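Local structure of transcriptional regulator PA3341 (Pseudomonas aeruginosa, 2FBH) at residues S115-N118 with D119-G123. The protein probably binds DNA as a dimeric transcriptional regulator of the MarR family and carries zinc ions in this crystal form. Residues are numbered along the deposited sequence; the frame is centred on the assembly and turned at random. Where two conformers were deposited one is given.
Sequences SVRN and DVLTG. With SO4 (sulfate ion), chain E.
With CG of D119 beside its own backbone N (chi1 -69°) and CG of N118 swung anti to its N (chi1 -171°), the carboxylate and the neighbouring amide meet on one flank of the last turn of helix 102-120. N118 ND2 gives D119 OD1 a weak hydrogen bond of 3.3 Å, the two planes standing 61° apart. A water donates to D119 OD1 and, in one of the two conformers of S115, also reaches OG of that residue, whose short side chain can share a water with the carboxylate one turn on; the bridge may be only part-time. The stronger partners of D119 are cationic: OD2 forms salt bridges with R29 and with R146 of the second subunit. On the buried flank V116 CG1 meets V120 CG1 at 3.9 Å; both branched residues are compact enough to pack against W22 of helix 11-29. R117 CG lies alongside L121 CD1, and R117 NE and NH2 donate nearly straight hydrogen bonds to sulfate O1 (3.1 Å) and O4 (2.8 Å). R23, R48, and T13 OG1 and G12 N of the second subunit also hydrogen-bond the sulfate. The helix runs out as L121 N reaches R117 O, a bond more bent than the preceding one from V120 N to V116 O. D119 O then takes both T122 N and T122 OG1 from the same face, the hydroxyl at 2.8 Å. The chemistry implies a helix end at the dimer interface where D119 links two chains through charge, while the sulfate, probably from the crystallisation liquor, likely offsets the clustered arginines.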
ATOM      1  N   SER A 115       5.649 -15.427 -11.182  0.50 10.62           N
ATOM      2  CA  SER A 115       5.546 -14.871 -12.531  0.50 10.73           C
ATOM      3  C   SER A 115       5.561 -13.314 -12.507  0.50 11.30           C
ATOM      4  O   SER A 115       6.248 -12.651 -13.287  0.50 10.13           O
ATOM      5  CB  SER A 115       4.281 -15.388 -13.213  0.50 10.64           C
ATOM      6  OG  SER A 115       4.405 -15.093 -14.569  0.50  9.26           O
ATOM      7  N   VAL A 116       4.770 -12.730 -11.619  1.00 10.66           N
ATOM      8  CA  VAL A 116       4.709 -11.252 -11.555  1.00 11.24           C
ATOM      9  C   VAL A 116       6.126 -10.745 -11.188  1.00 11.51           C
ATOM     10  O   VAL A 116       6.597  -9.772 -11.751  1.00 12.39           O
ATOM     11  CB  VAL A 116       3.663 -10.797 -10.530  1.00 11.25           C
ATOM     12  CG1 VAL A 116       3.721  -9.279 -10.378  1.00 13.15           C
ATOM     13  CG2 VAL A 116       2.206 -11.236 -11.051  1.00 11.99           C
ATOM     14  N   ARG A 117       6.768 -11.412 -10.226  1.00 12.19           N
ATOM     15  CA  ARG A 117       8.140 -10.978  -9.749  1.00 14.68           C
ATOM     16  C   ARG A 117       9.114 -11.047 -10.901  1.00 15.07           C
ATOM     17  O   ARG A 117       9.792 -10.047 -11.194  1.00 15.94           O
ATOM     18  CB  ARG A 117       8.570 -11.884  -8.547  1.00 13.43           C
ATOM     19  CG  ARG A 117       9.838 -11.394  -7.859  1.00 17.05           C
ATOM     20  CD  ARG A 117      10.288 -12.397  -6.745  1.00 20.78           C
ATOM     21  NE  ARG A 117       9.157 -12.909  -6.068  1.00 24.06           N
ATOM     22  CZ  ARG A 117       8.672 -14.155  -6.041  1.00 23.01           C
ATOM     23  NH1 ARG A 117       9.232 -15.224  -6.593  1.00 25.33           N
ATOM     24  NH2 ARG A 117       7.587 -14.329  -5.382  1.00 20.57           N
ATOM     25  N   ASN A 118       9.120 -12.163 -11.619  1.00 13.67           N
ATOM     26  CA  ASN A 118       9.934 -12.265 -12.856  1.00 17.93           C
ATOM     27  C   ASN A 118       9.678 -11.102 -13.827  1.00 16.45           C
ATOM     28  O   ASN A 118      10.602 -10.450 -14.369  1.00 16.14           O
ATOM     29  CB  ASN A 118       9.558 -13.572 -13.549  1.00 19.15           C
ATOM     30  CG  ASN A 118      10.447 -13.882 -14.672  1.00 29.37           C
ATOM     31  OD1 ASN A 118      11.618 -14.224 -14.450  1.00 36.07           O
ATOM     32  ND2 ASN A 118       9.926 -13.752 -15.915  1.00 34.16           N
ATOM     33  N   ASP A 119       8.412 -10.844 -14.130  1.00 13.42           N
ATOM     34  CA  ASP A 119       8.143  -9.862 -15.120  1.00 12.07           C
ATOM     35  C   ASP A 119       8.445  -8.418 -14.652  1.00 13.16           C
ATOM     36  O   ASP A 119       8.959  -7.598 -15.431  1.00 14.24           O
ATOM     37  CB  ASP A 119       6.641  -9.913 -15.471  1.00 14.13           C
ATOM     38  CG  ASP A 119       6.251 -11.192 -16.208  1.00 16.68           C
ATOM     39  OD1 ASP A 119       7.168 -11.980 -16.600  1.00 15.89           O
ATOM     40  OD2 ASP A 119       5.016 -11.439 -16.338  1.00 15.77           O
ATOM     41  N   VAL A 120       8.123  -8.082 -13.422  1.00 11.16           N
ATOM     42  CA  VAL A 120       8.349  -6.708 -12.955  1.00 14.37           C
ATOM     43  C   VAL A 120       9.864  -6.412 -12.775  1.00 13.97           C
ATOM     44  O   VAL A 120      10.225  -5.269 -12.893  1.00 14.14           O
ATOM     45  CB  VAL A 120       7.445  -6.235 -11.761  1.00 16.44           C
ATOM     46  CG1 VAL A 120       5.998  -6.557 -12.044  1.00 18.55           C
ATOM     47  CG2 VAL A 120       7.944  -6.843 -10.490  1.00 13.92           C
ATOM     48  N   LEU A 121      10.664  -7.454 -12.587  1.00 13.50           N
ATOM     49  CA  LEU A 121      12.154  -7.294 -12.437  1.00 12.55           C
ATOM     50  C   LEU A 121      12.847  -7.297 -13.766  1.00 13.43           C
ATOM     51  O   LEU A 121      14.092  -7.205 -13.813  1.00 13.10           O
ATOM     52  CB  LEU A 121      12.729  -8.341 -11.502  1.00 14.22           C
ATOM     53  CG  LEU A 121      12.145  -8.076 -10.076  1.00 16.28           C
ATOM     54  CD1 LEU A 121      12.592  -9.179  -9.153  1.00 21.96           C
ATOM     55  CD2 LEU A 121      12.363  -6.577  -9.482  1.00 17.82           C
ATOM     56  N   THR A 122      12.061  -7.412 -14.864  1.00 12.51           N
ATOM     57  CA  THR A 122      12.724  -7.400 -16.190  1.00 12.24           C
ATOM     58  C   THR A 122      13.610  -6.202 -16.397  1.00  9.31           C
ATOM     59  O   THR A 122      13.206  -5.059 -16.191  1.00 12.14           O
ATOM     60  CB  THR A 122      11.657  -7.391 -17.318  1.00 14.43           C
ATOM     61  OG1 THR A 122      10.902  -8.620 -17.162  1.00 18.56           O
ATOM     62  CG2 THR A 122      12.346  -7.343 -18.752  1.00 15.09           C
ATOM     63  N   GLY A 123      14.855  -6.489 -16.840  1.00 11.54           N
ATOM     64  CA  GLY A 123      15.751  -5.357 -17.180  1.00 13.04           C
ATOM     65  C   GLY A 123      16.512  -4.814 -15.981  1.00 12.69           C
ATOM     66  O   GLY A 123      17.274  -3.885 -16.129  1.00 14.04           O
TER
HETATM   67  S   SO4 E 205       6.445 -10.926  -3.867  1.00 21.32           S
HETATM   68  O1  SO4 E 205       7.792 -10.709  -4.313  1.00 21.61           O
HETATM   69  O2  SO4 E 205       5.499  -9.912  -4.347  1.00 23.14           O
HETATM   70  O3  SO4 E 205       6.518 -10.800  -2.423  1.00 25.49           O
HETATM   71  O4  SO4 E 205       6.019 -12.301  -4.295  1.00 21.82           O
HETATM   72  O   HOH W   1       6.648 -14.688 -16.274  1.00 29.66           O